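Probable LacI-family transcriptional regulator (Corynebacterium glutamicum ATCC 13032, PDB 3BIL) probably acts as a DNA-binding transcription regulator of the LacI family, joining a DNA-binding domain to a periplasmic-binding-protein-like domain. Local coordinates at residues P74-H79 against A83-I88; D152-G157 against T163-P168; N136-L141 against V148-R153; S90-A95 against R302-L307. All coordinates share one frame; numbering follows the deposited sequence.

Contact 1: P74-H79 against A83-I88; sequences PSLINH and AMVTEI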
loop_
_atom_site.group_PDB
_atom_site.type_symbol
_atom_site.label_atom_id
_atom_site.label_comp_id
_atom_site.label_asym_id
_atom_site.label_seq_id
_atom_site.Cartn_x
_atom_site.Cartn_y
_atom_site.Cartn_z
ATOM N N PRO A 74 -8.751 -7.294 -6.091
ATOM C CA PRO A 74 -9.764 -6.231 -6.063
ATOM C C PRO A 74 -9.222 -4.825 -5.859
ATOM O O PRO A 74 -9.908 -3.834 -6.129
ATOM C CB PRO A 74 -10.613 -6.608 -4.860
ATOM C CG PRO A 74 -9.720 -7.327 -3.989
ATOM C CD PRO A 74 -8.846 -8.136 -4.894
ATOM N N SER A 75 -8.005 -4.727 -5.368
ATOM C CA SER A 75 -7.476 -3.424 -4.985
ATOM C C SER A 75 -5.969 -3.555 -4.843
ATOM O O SER A 75 -5.463 -4.642 -4.535
ATOM C CB SER A 75 -8.109 -2.989 -3.651
ATOM O OG SER A 75 -7.348 -1.996 -2.991
ATOM N N LEU A 76 -5.279 -2.445 -5.079
ATOM C CA LEU A 76 -3.821 -2.374 -4.944
ATOM C C LEU A 76 -3.403 -1.372 -3.868
ATOM O O LEU A 76 -2.328 -1.507 -3.282
ATOM C CB LEU A 76 -3.127 -2.100 -6.305
ATOM C CG LEU A 76 -3.189 -3.239 -7.354
ATOM C CD1 LEU A 76 -2.755 -2.766 -8.749
ATOM C CD2 LEU A 76 -2.357 -4.442 -6.935
ATOM N N ILE A 77 -4.251 -0.381 -3.597
ATOM C CA ILE A 77 -4.041 0.468 -2.421
ATOM C C ILE A 77 -4.310 -0.294 -1.119
ATOM O O ILE A 77 -3.863 0.122 -0.061
ATOM C CB ILE A 77 -4.795 1.853 -2.462
ATOM C CG1 ILE A 77 -6.313 1.696 -2.468
ATOM C CG2 ILE A 77 -4.349 2.709 -3.663
ATOM C CD1 ILE A 77 -7.065 2.996 -2.069
ATOM N N ASN A 78 -5.040 -1.405 -1.182
ATOM C CA ASN A 78 -5.009 -2.340 -0.071
ATOM C C ASN A 78 -3.600 -2.959 0.051
ATOM O O ASN A 78 -3.080 -3.617 -0.876
ATOM C CB ASN A 78 -6.079 -3.418 -0.193
ATOM C CG ASN A 78 -6.392 -4.092 1.148
ATOM O OD1 ASN A 78 -5.499 -4.532 1.865
ATOM N ND2 ASN A 78 -7.671 -4.180 1.478
ATOM N N HIS A 79 -2.976 -2.710 1.195
ATOM C CA HIS A 79 -1.624 -3.125 1.388
ATOM C C HIS A 79 -1.590 -4.634 1.443
ATOM O O HIS A 79 -0.592 -5.245 1.064
ATOM C CB HIS A 79 -1.056 -2.515 2.657
ATOM C CG HIS A 79 0.202 -3.171 3.133
ATOM N ND1 HIS A 79 0.204 -4.183 4.073
ATOM C CD2 HIS A 79 1.498 -2.958 2.803
ATOM C CE1 HIS A 79 1.449 -4.558 4.308
ATOM N NE2 HIS A 79 2.253 -3.836 3.544
ATOM N N ALA A 83 0.688 -6.780 -0.920
ATOM C CA ALA A 83 1.581 -7.787 -0.334
ATOM C C ALA A 83 1.383 -9.142 -1.000
ATOM O O ALA A 83 2.332 -9.772 -1.392
ATOM C CB ALA A 83 1.393 -7.880 1.190
ATOM N N MET A 84 0.138 -9.573 -1.148
ATOM C CA MET A 84 -0.146 -10.849 -1.758
ATOM C C MET A 84 0.449 -10.963 -3.176
ATOM O O MET A 84 1.000 -12.010 -3.524
ATOM C CB MET A 84 -1.642 -11.111 -1.783
ATOM C CG MET A 84 -2.002 -12.571 -2.166
ATOM S SD MET A 84 -3.753 -12.575 -2.444
ATOM C CE MET A 84 -4.293 -12.729 -0.738
ATOM N N VAL A 85 0.335 -9.917 -3.994
ATOM C CA VAL A 85 0.835 -10.003 -5.369
ATOM C C VAL A 85 2.355 -9.903 -5.426
ATOM O O VAL A 85 2.975 -10.567 -6.235
ATOM C CB VAL A 85 0.144 -9.028 -6.370
ATOM C CG1 VAL A 85 -1.370 -9.201 -6.326
ATOM C CG2 VAL A 85 0.547 -7.572 -6.119
ATOM N N THR A 86 2.960 -9.105 -4.558
ATOM C CA THR A 86 4.398 -9.090 -4.471
ATOM C C THR A 86 4.866 -10.525 -4.184
ATOM O O THR A 86 5.748 -11.027 -4.864
ATOM C CB THR A 86 4.877 -8.148 -3.359
ATOM O OG1 THR A 86 4.323 -6.854 -3.568
ATOM C CG2 THR A 86 6.389 -8.035 -3.324
ATOM N N GLU A 87 4.269 -11.190 -3.199
ATOM C CA GLU A 87 4.661 -12.577 -2.881
ATOM C C GLU A 87 4.276 -13.665 -3.874
ATOM O O GLU A 87 4.961 -14.682 -3.961
ATOM C CB GLU A 87 4.265 -12.992 -1.458
ATOM C CG GLU A 87 5.489 -13.143 -0.527
ATOM C CD GLU A 87 6.095 -11.791 -0.049
ATOM O OE1 GLU A 87 6.002 -11.494 1.170
ATOM O OE2 GLU A 87 6.665 -11.034 -0.883
ATOM N N ILE A 88 3.178 -13.463 -4.595
ATOM C CA ILE A 88 2.764 -14.377 -5.654
ATOM C C ILE A 88 3.722 -14.224 -6.821
ATOM O O ILE A 88 4.026 -15.197 -7.498
ATOM C CB ILE A 88 1.339 -14.071 -6.163
ATOM C CG1 ILE A 88 0.290 -14.595 -5.194
ATOM C CG2 ILE A 88 1.096 -14.713 -7.517
ATOM C CD1 ILE A 88 -1.096 -14.039 -5.447
#
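The first two turns of helix 79-94, together with the loop that leads into them, hold this contact, and its one polar link is the helical bond from Ala83 N to His79 O. That bond is 2.8 Å long, with an N-H...O angle of 156°. Ala83 CB also packs against the same oxygen, 3.3 Å from His79 O.

The second touch is apolar. Leu76 reaches back from the loop, and its CD2 meets Val85 CG2 at 4.3 Å. This is a loose methyl-to-methyl contact. Leu76 and Val85 also form part of the subunit interface: Leu76 packs on Val85 of the second subunit, and Val85 packs on Leu76 of that subunit.

Polar groups of the loop itself shape it. Ser75 OG accepts a bond from Asn78 N at 3.0 Å, an ST motif that draws the chain into a turn. Asn78 stands at the N-cap position of the helix, where its OD1 accepts a hydrogen bond from Tyr80 N. The ring of His79 stacks on that of His279.

The loop follows strand 69-73 and passes the chain into helix 79-94. Met84 and Ile88 of that helix face helix 296-308, where they touch Val296 and Ala300.

Contact 2: D152-G157 against T163-P168; sequences DRELPG and TATSNP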
loop_
_atom_site.group_PDB
_atom_site.type_symbol
_atom_site.label_atom_id
_atom_site.label_comp_id
_atom_site.label_asym_id
_atom_site.label_seq_id
_atom_site.Cartn_x
_atom_site.Cartn_y
_atom_site.Cartn_z
ATOM N N ASP A 152 -8.051 -15.982 -1.014
ATOM C CA ASP A 152 -8.651 -15.073 -0.026
ATOM C C ASP A 152 -10.197 -15.148 0.066
ATOM O O ASP A 152 -10.719 -15.310 1.155
ATOM C CB ASP A 152 -8.195 -13.619 -0.255
ATOM C CG ASP A 152 -8.351 -12.765 0.978
ATOM O OD1 ASP A 152 -9.009 -11.715 0.871
ATOM O OD2 ASP A 152 -7.810 -13.145 2.056
ATOM N N ARG A 153 -10.896 -15.036 -1.067
ATOM C CA ARG A 153 -12.356 -15.127 -1.128
ATOM C C ARG A 153 -12.821 -16.389 -1.827
ATOM O O ARG A 153 -12.195 -16.853 -2.774
ATOM C CB ARG A 153 -12.948 -13.933 -1.846
ATOM C CG ARG A 153 -12.858 -12.691 -1.067
ATOM C CD ARG A 153 -13.471 -11.548 -1.832
ATOM N NE ARG A 153 -13.124 -10.267 -1.218
ATOM C CZ ARG A 153 -13.183 -9.090 -1.834
ATOM N NH1 ARG A 153 -13.600 -9.009 -3.094
ATOM N NH2 ARG A 153 -12.828 -7.987 -1.184
ATOM N N GLU A 154 -13.944 -16.919 -1.357
ATOM C CA GLU A 154 -14.489 -18.197 -1.804
ATOM C C GLU A 154 -15.773 -17.972 -2.607
ATOM O O GLU A 154 -16.593 -17.114 -2.258
ATOM C CB GLU A 154 -14.822 -19.082 -0.591
ATOM C CG GLU A 154 -13.780 -20.121 -0.191
ATOM C CD GLU A 154 -14.400 -21.456 0.310
ATOM O OE1 GLU A 154 -13.640 -22.375 0.712
ATOM O OE2 GLU A 154 -15.643 -21.605 0.308
ATOM N N LEU A 155 -15.948 -18.752 -3.675
ATOM C CA LEU A 155 -17.212 -18.780 -4.410
ATOM C C LEU A 155 -18.295 -19.338 -3.507
ATOM O O LEU A 155 -18.071 -20.351 -2.849
ATOM C CB LEU A 155 -17.095 -19.652 -5.655
ATOM C CG LEU A 155 -16.381 -19.138 -6.908
ATOM C CD1 LEU A 155 -16.470 -20.215 -7.981
ATOM C CD2 LEU A 155 -16.955 -17.814 -7.409
ATOM N N PRO A 156 -19.477 -18.683 -3.480
ATOM C CA PRO A 156 -20.489 -19.007 -2.468
ATOM C C PRO A 156 -21.133 -20.397 -2.585
ATOM O O PRO A 156 -21.863 -20.777 -1.671
ATOM C CB PRO A 156 -21.539 -17.900 -2.645
ATOM C CG PRO A 156 -21.396 -17.465 -4.061
ATOM C CD PRO A 156 -19.939 -17.616 -4.394
ATOM N N GLY A 157 -20.863 -21.160 -3.650
ATOM C CA GLY A 157 -21.597 -22.428 -3.860
ATOM C C GLY A 157 -20.891 -23.699 -4.321
ATOM O O GLY A 157 -20.083 -24.268 -3.582
ATOM N N THR A 163 -9.311 -23.552 -4.110
ATOM C CA THR A 163 -9.200 -22.274 -3.424
ATOM C C THR A 163 -8.228 -22.397 -2.264
ATOM O O THR A 163 -8.216 -23.410 -1.577
ATOM C CB THR A 163 -10.552 -21.787 -2.849
ATOM O OG1 THR A 163 -11.059 -22.773 -1.955
ATOM C CG2 THR A 163 -11.589 -21.520 -3.939
ATOM N N ALA A 164 -7.421 -21.359 -2.063
ATOM C CA ALA A 164 -6.572 -21.238 -0.888
ATOM C C ALA A 164 -6.994 -19.974 -0.150
ATOM O O ALA A 164 -6.865 -18.875 -0.694
ATOM C CB ALA A 164 -5.092 -21.169 -1.277
ATOM N N THR A 165 -7.503 -20.139 1.073
ATOM C CA THR A 165 -8.049 -19.040 1.849
ATOM C C THR A 165 -7.496 -19.097 3.257
ATOM O O THR A 165 -6.940 -20.120 3.647
ATOM C CB THR A 165 -9.594 -19.091 1.938
ATOM O OG1 THR A 165 -10.018 -20.356 2.459
ATOM C CG2 THR A 165 -10.229 -18.838 0.576
ATOM N N SER A 166 -7.617 -18.003 4.010
ATOM C CA SER A 166 -7.195 -18.005 5.401
ATOM C C SER A 166 -8.355 -18.412 6.292
ATOM O O SER A 166 -9.490 -18.038 6.023
ATOM C CB SER A 166 -6.660 -16.641 5.820
ATOM O OG SER A 166 -7.726 -15.738 6.074
ATOM N N ASN A 167 -8.082 -19.214 7.317
ATOM C CA ASN A 167 -9.113 -19.554 8.303
ATOM C C ASN A 167 -9.126 -18.548 9.428
ATOM O O ASN A 167 -8.173 -18.483 10.215
ATOM C CB ASN A 167 -8.963 -20.970 8.868
ATOM C CG ASN A 167 -9.927 -21.244 10.034
ATOM O OD1 ASN A 167 -10.846 -20.465 10.324
ATOM N ND2 ASN A 167 -9.702 -22.347 10.712
ATOM N N PRO A 168 -10.210 -17.763 9.524
ATOM C CA PRO A 168 -10.196 -16.624 10.461
ATOM C C PRO A 168 -10.531 -16.965 11.887
ATOM O O PRO A 168 -10.321 -16.133 12.793
ATOM C CB PRO A 168 -11.239 -15.664 9.871
ATOM C CG PRO A 168 -12.036 -16.477 8.832
ATOM C CD PRO A 168 -11.466 -17.859 8.751
#
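With chi1 at 55°, Thr165 puts OG1 between its backbone N and carbonyl carbon and CG2 anti to that carbon, and this rotation lays the methyl against the backbone of Asp152. CG2 of Thr165 is 3.6 Å from Asp152 O. Thr163 has a first torsion close to that of Thr165. Its OG1 faces the side chain of Glu154, which bends at chi2.

Glu154 lies across both threonines at about a right angle. Its CG touches Thr165 CG2 at 3.9 Å. Its OE1 stays 3.7 Å from Thr163 OG1, so the two polar ends are near but do not bond. The apolar part of the glutamate thus does the packing, while its carboxylate sits at the exposed margin.

A backbone bond joins the two segments. Asp152 N gives its hydrogen to Ala164 O at 3.1 Å, with an N-H...O angle of 153°. It continues the pairing of the neighbouring parallel strands 148-151 and 163-167, where Ala164 also bonds to Leu150. Asp152 has a positive phi of 69°, and the chain bends out of the sheet there.

The side chains of Asp152 and Arg153 start away from 163-168. Arg153 NH1 forms a salt bridge with Glu106, and Asp152 packs on Phe81 and Met84 of helix 79-94. On its other side in the sheet, strand 163-167 bonds to strand 322-328 through Thr165 and Asn167. Past the strand, Pro168 lies on helix 197-212.

Contact 3: N136-L141 against V148-R153; sequences NQLEDL and VVLVDR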
loop_
_atom_site.group_PDB
_atom_site.type_symbol
_atom_site.label_atom_id
_atom_site.label_comp_id
_atom_site.label_asym_id
_atom_site.label_seq_id
_atom_site.Cartn_x
_atom_site.Cartn_y
_atom_site.Cartn_z
ATOM N N ASN A 136 -20.149 -17.488 -12.727
ATOM C CA ASN A 136 -20.401 -18.209 -13.977
ATOM C C ASN A 136 -19.191 -18.259 -14.923
ATOM O O ASN A 136 -18.735 -19.351 -15.288
ATOM C CB ASN A 136 -21.653 -17.663 -14.686
ATOM C CG ASN A 136 -22.950 -17.964 -13.925
ATOM O OD1 ASN A 136 -22.976 -18.754 -12.971
ATOM N ND2 ASN A 136 -24.032 -17.325 -14.347
ATOM N N GLN A 137 -18.662 -17.090 -15.291
ATOM C CA GLN A 137 -17.532 -17.015 -16.222
ATOM C C GLN A 137 -16.342 -17.759 -15.689
ATOM O O GLN A 137 -15.558 -18.311 -16.464
ATOM C CB GLN A 137 -17.088 -15.585 -16.449
ATOM C CG GLN A 137 -18.151 -14.548 -16.228
ATOM C CD GLN A 137 -17.584 -13.162 -16.364
ATOM O OE1 GLN A 137 -16.618 -12.945 -17.109
ATOM N NE2 GLN A 137 -18.171 -12.204 -15.643
ATOM N N LEU A 138 -16.207 -17.745 -14.362
ATOM C CA LEU A 138 -15.078 -18.364 -13.661
ATOM C C LEU A 138 -15.147 -19.887 -13.708
ATOM O O LEU A 138 -14.114 -20.550 -13.618
ATOM C CB LEU A 138 -14.968 -17.872 -12.194
ATOM C CG LEU A 138 -14.194 -16.592 -11.821
ATOM C CD1 LEU A 138 -14.532 -16.161 -10.429
ATOM C CD2 LEU A 138 -12.694 -16.757 -11.961
ATOM N N GLU A 139 -16.357 -20.433 -13.843
ATOM C CA GLU A 139 -16.540 -21.876 -13.951
ATOM C C GLU A 139 -16.188 -22.339 -15.357
ATOM O O GLU A 139 -15.440 -23.300 -15.532
ATOM C CB GLU A 139 -17.974 -22.253 -13.612
ATOM C CG GLU A 139 -18.074 -23.386 -12.620
ATOM C CD GLU A 139 -17.820 -22.924 -11.190
ATOM O OE1 GLU A 139 -18.746 -23.023 -10.347
ATOM O OE2 GLU A 139 -16.695 -22.456 -10.904
ATOM N N ASP A 140 -16.728 -21.628 -16.346
ATOM C CA ASP A 140 -16.427 -21.842 -17.766
ATOM C C ASP A 140 -14.934 -21.940 -18.101
ATOM O O ASP A 140 -14.515 -22.839 -18.847
ATOM C CB ASP A 140 -17.065 -20.735 -18.609
ATOM C CG ASP A 140 -18.507 -21.042 -18.991
ATOM O OD1 ASP A 140 -19.191 -21.836 -18.294
ATOM O OD2 ASP A 140 -18.959 -20.480 -20.008
ATOM N N LEU A 141 -14.139 -21.014 -17.560
ATOM C CA LEU A 141 -12.698 -21.020 -17.787
ATOM C C LEU A 141 -12.053 -22.294 -17.255
ATOM O O LEU A 141 -11.100 -22.810 -17.845
ATOM C CB LEU A 141 -12.029 -19.787 -17.177
ATOM C CG LEU A 141 -12.349 -18.395 -17.725
ATOM C CD1 LEU A 141 -11.320 -17.426 -17.193
ATOM C CD2 LEU A 141 -12.383 -18.333 -19.248
ATOM N N VAL A 148 -7.258 -22.267 -13.149
ATOM C CA VAL A 148 -7.681 -21.189 -12.240
ATOM C C VAL A 148 -7.485 -21.601 -10.781
ATOM O O VAL A 148 -7.618 -22.779 -10.428
ATOM C CB VAL A 148 -9.182 -20.800 -12.420
ATOM C CG1 VAL A 148 -9.365 -19.724 -13.472
ATOM C CG2 VAL A 148 -10.038 -22.025 -12.759
ATOM N N VAL A 149 -7.151 -20.613 -9.950
ATOM C CA VAL A 149 -7.034 -20.753 -8.498
ATOM C C VAL A 149 -7.644 -19.507 -7.893
ATOM O O VAL A 149 -7.343 -18.391 -8.316
ATOM C CB VAL A 149 -5.561 -20.844 -8.032
ATOM C CG1 VAL A 149 -5.494 -20.970 -6.526
ATOM C CG2 VAL A 149 -4.848 -22.028 -8.668
ATOM N N LEU A 150 -8.508 -19.687 -6.909
ATOM C CA LEU A 150 -9.069 -18.559 -6.184
ATOM C C LEU A 150 -8.345 -18.395 -4.840
ATOM O O LEU A 150 -7.940 -19.392 -4.208
ATOM C CB LEU A 150 -10.576 -18.727 -5.979
ATOM C CG LEU A 150 -11.465 -18.986 -7.204
ATOM C CD1 LEU A 150 -12.840 -19.394 -6.756
ATOM C CD2 LEU A 150 -11.574 -17.773 -8.137
ATOM N N VAL A 151 -8.149 -17.136 -4.432
ATOM C CA VAL A 151 -7.453 -16.817 -3.183
ATOM C C VAL A 151 -8.203 -15.827 -2.334
ATOM O O VAL A 151 -8.859 -14.904 -2.866
ATOM C CB VAL A 151 -6.036 -16.216 -3.408
ATOM C CG1 VAL A 151 -5.030 -17.283 -3.440
ATOM C CG2 VAL A 151 -5.972 -15.378 -4.682
ATOM N N ASP A 152 -8.051 -15.982 -1.014
ATOM C CA ASP A 152 -8.651 -15.073 -0.026
ATOM C C ASP A 152 -10.197 -15.148 0.066
ATOM O O ASP A 152 -10.719 -15.310 1.155
ATOM C CB ASP A 152 -8.195 -13.619 -0.255
ATOM C CG ASP A 152 -8.351 -12.765 0.978
ATOM O OD1 ASP A 152 -9.009 -11.715 0.871
ATOM O OD2 ASP A 152 -7.810 -13.145 2.056
ATOM N N ARG A 153 -10.896 -15.036 -1.067
ATOM C CA ARG A 153 -12.356 -15.127 -1.128
ATOM C C ARG A 153 -12.821 -16.389 -1.827
ATOM O O ARG A 153 -12.195 -16.853 -2.774
ATOM C CB ARG A 153 -12.948 -13.933 -1.846
ATOM C CG ARG A 153 -12.858 -12.691 -1.067
ATOM C CD ARG A 153 -13.471 -11.548 -1.832
ATOM N NE ARG A 153 -13.124 -10.267 -1.218
ATOM C CZ ARG A 153 -13.183 -9.090 -1.834
ATOM N NH1 ARG A 153 -13.600 -9.009 -3.094
ATOM N NH2 ARG A 153 -12.828 -7.987 -1.184
#
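Apolar packing of Leu138, Leu150 and Val148 joins helix to strand here, and Leu138 and Leu150 make the closest side-chain touch. Leu150 offers one methyl, CD2, and Leu138 answers with both of its own. CD2 of Leu150 is 4.1 Å from Leu138 CD1 and also 4.1 Å from Leu138 CD2, so it sits against the forked end of the other leucine. Leu150 faces the helix from the strand; chi1 of -54° sets CG anti to the carbonyl carbon.

A second kind of touch involves the helix backbone. Val148 CG2 lies 4.4 Å from Leu138 O. Val148 and Leu150 alternate with Val149 and Val151 along the strand, and the first pair points to helix 135-143.

No hydrogen bond crosses between the segments. Backbone bonds run within the helix, as Leu141 N to Gln137 O, and between strands, as Val149 with Ile126 and Cys128.

Strand 126-128, helix 135-143 and strand 148-151 form a beta-alpha-beta crossover between neighbouring parallel strands. Strand 163-167 flanks strand 148-151 on its other side. Helix 135-143 covers one face of it, and Leu138 and Leu141 also meet Leu115 of helix 108-120. Val149 and Val151 pack on helix 296-308.

Contact 4: S90-A95 against R302-L307; sequences STASKA and RAVSIL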
loop_
_atom_site.group_PDB
_atom_site.type_symbol
_atom_site.label_atom_id
_atom_site.label_comp_id
_atom_site.label_asym_id
_atom_site.label_seq_id
_atom_site.Cartn_x
_atom_site.Cartn_y
_atom_site.Cartn_z
ATOM N N SER A 90 6.953 -13.246 -6.651
ATOM C CA SER A 90 8.266 -13.714 -6.246
ATOM C C SER A 90 8.363 -15.261 -6.269
ATOM O O SER A 90 9.332 -15.828 -6.817
ATOM C CB SER A 90 8.604 -13.126 -4.881
ATOM O OG SER A 90 9.361 -14.014 -4.097
ATOM N N THR A 91 7.359 -15.927 -5.696
ATOM C CA THR A 91 7.214 -17.385 -5.774
ATOM C C THR A 91 7.107 -17.917 -7.218
ATOM O O THR A 91 7.771 -18.900 -7.569
ATOM C CB THR A 91 6.017 -17.867 -4.924
ATOM O OG1 THR A 91 6.181 -17.400 -3.578
ATOM C CG2 THR A 91 5.947 -19.380 -4.892
ATOM N N ALA A 92 6.293 -17.270 -8.050
ATOM C CA ALA A 92 6.197 -17.636 -9.461
ATOM C C ALA A 92 7.543 -17.580 -10.199
ATOM O O ALA A 92 7.819 -18.440 -11.041
ATOM C CB ALA A 92 5.162 -16.767 -10.188
ATOM N N SER A 93 8.375 -16.582 -9.903
ATOM C CA SER A 93 9.610 -16.429 -10.653
ATOM C C SER A 93 10.592 -17.502 -10.220
ATOM O O SER A 93 11.383 -17.970 -11.035
ATOM C CB SER A 93 10.229 -15.043 -10.482
ATOM O OG SER A 93 11.167 -15.042 -9.412
ATOM N N LYS A 94 10.545 -17.889 -8.945
ATOM C CA LYS A 94 11.342 -19.030 -8.469
ATOM C C LYS A 94 11.017 -20.363 -9.161
ATOM O O LYS A 94 11.876 -21.243 -9.220
ATOM C CB LYS A 94 11.241 -19.188 -6.960
ATOM C CG LYS A 94 12.234 -18.338 -6.231
ATOM C CD LYS A 94 11.997 -18.416 -4.761
ATOM C CE LYS A 94 12.569 -17.193 -4.093
ATOM N NZ LYS A 94 12.076 -17.101 -2.695
ATOM N N ALA A 95 9.786 -20.499 -9.664
ATOM C CA ALA A 95 9.377 -21.647 -10.476
ATOM C C ALA A 95 9.333 -21.255 -11.968
ATOM O O ALA A 95 8.509 -21.774 -12.756
ATOM C CB ALA A 95 8.020 -22.172 -10.003
ATOM N N ARG A 302 1.304 -21.233 -1.102
ATOM C CA ARG A 302 0.329 -22.293 -1.356
ATOM C C ARG A 302 -0.433 -22.119 -2.655
ATOM O O ARG A 302 -0.600 -23.082 -3.389
ATOM C CB ARG A 302 -0.644 -22.461 -0.184
ATOM C CG ARG A 302 0.032 -22.995 1.063
ATOM C CD ARG A 302 -0.084 -24.513 1.192
ATOM N NE ARG A 302 -0.927 -24.916 2.334
ATOM C CZ ARG A 302 -0.589 -24.782 3.624
ATOM N NH1 ARG A 302 0.569 -24.219 3.976
ATOM N NH2 ARG A 302 -1.425 -25.185 4.574
ATOM N N ALA A 303 -0.890 -20.900 -2.944
ATOM C CA ALA A 303 -1.693 -20.638 -4.157
ATOM C C ALA A 303 -0.939 -20.857 -5.463
ATOM O O ALA A 303 -1.533 -21.264 -6.460
ATOM C CB ALA A 303 -2.282 -19.233 -4.142
ATOM N N VAL A 304 0.355 -20.559 -5.469
ATOM C CA VAL A 304 1.129 -20.765 -6.672
ATOM C C VAL A 304 1.548 -22.261 -6.810
ATOM O O VAL A 304 1.528 -22.802 -7.915
ATOM C CB VAL A 304 2.265 -19.683 -6.823
ATOM C CG1 VAL A 304 3.351 -19.875 -5.783
ATOM C CG2 VAL A 304 2.836 -19.667 -8.238
ATOM N N SER A 305 1.860 -22.931 -5.691
ATOM C CA SER A 305 2.001 -24.403 -5.652
ATOM C C SER A 305 0.854 -25.091 -6.370
ATOM O O SER A 305 1.073 -25.933 -7.232
ATOM C CB SER A 305 2.053 -24.918 -4.219
ATOM O OG SER A 305 3.354 -25.358 -3.888
ATOM N N ILE A 306 -0.366 -24.692 -6.019
ATOM C CA ILE A 306 -1.598 -25.262 -6.569
ATOM C C ILE A 306 -1.801 -24.876 -8.027
ATOM O O ILE A 306 -2.470 -25.588 -8.770
ATOM C CB ILE A 306 -2.849 -24.847 -5.730
ATOM C CG1 ILE A 306 -2.726 -25.330 -4.274
ATOM C CG2 ILE A 306 -4.140 -25.370 -6.353
ATOM C CD1 ILE A 306 -3.873 -24.909 -3.363
ATOM N N LEU A 307 -1.236 -23.756 -8.457
ATOM C CA LEU A 307 -1.360 -23.391 -9.864
ATOM C C LEU A 307 -0.385 -24.143 -10.755
ATOM O O LEU A 307 -0.714 -24.448 -11.900
ATOM C CB LEU A 307 -1.185 -21.901 -10.083
ATOM C CG LEU A 307 -1.693 -21.455 -11.444
ATOM C CD1 LEU A 307 -3.200 -21.646 -11.567
ATOM C CD2 LEU A 307 -1.318 -20.021 -11.656
#
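This is an apolar helix-to-helix contact, between the end of helix 79-94 and helix 296-308. It brings together two helices that are far apart in sequence. Val304 is the central side chain, and Thr91 and Ala92 lie against it. The CA atoms of Ala92 and Val304 are 6.6 Å apart, a close approach of the two backbones.

The branches of Val304 serve different neighbours. CG2 is anti to the backbone N, and it rests on Ala92, 4.1 Å from Ala92 CA and 4.2 Å from Ala92 CB. CG1 is the branch on the Thr91 side. The methyl of Thr91 is modelled too close to it, so the detail of that approach is doubtful. The small side chain of Ala92 fits with the short distance between the backbones.

The chi1 of Thr91 is -55°, and its OG1 lies beside its own backbone N. OG1 bonds to the backbone oxygen of Glu87, one turn earlier, so the polar end of Thr91 is satisfied within its own helix. No hydrogen bond joins the two segments.

Polar bonding at the helix end is local as well. Ser90 O accepts from Lys94 N at 3.2 Å and from Ser93 OG at 3.3 Å, both on the same face of its plane.

Ala92 also touches Leu97, just past the helix. Val304 and Leu307 pack on Ile127 of strand 126-128. Ala303, Ile306 and Leu307 lie on strand 148-151, so helix 296-308 touches both helix 79-94 and the sheet.

In the fold
From the N terminus, contact 1 closes the first turn of helix 79-94, after strand 69-73. The end of that helix opens contact 4, which closes some 200 residues later on helix 296-308. Contacts 3 and 2 are nested inside this long loop. Contact 3 closes the turn from helix 135-143 to strand 148-151, and contact 2 starts on its last residues, Asp152 and Arg153, before closing on strand 163-167. Contact 1 meets both through Met84 and Pro74. Contact 4 meets contact 3 where Ala303 and Leu307 touch Val151 and Val149. Together they tie helices on both faces to the parallel part of the sheet.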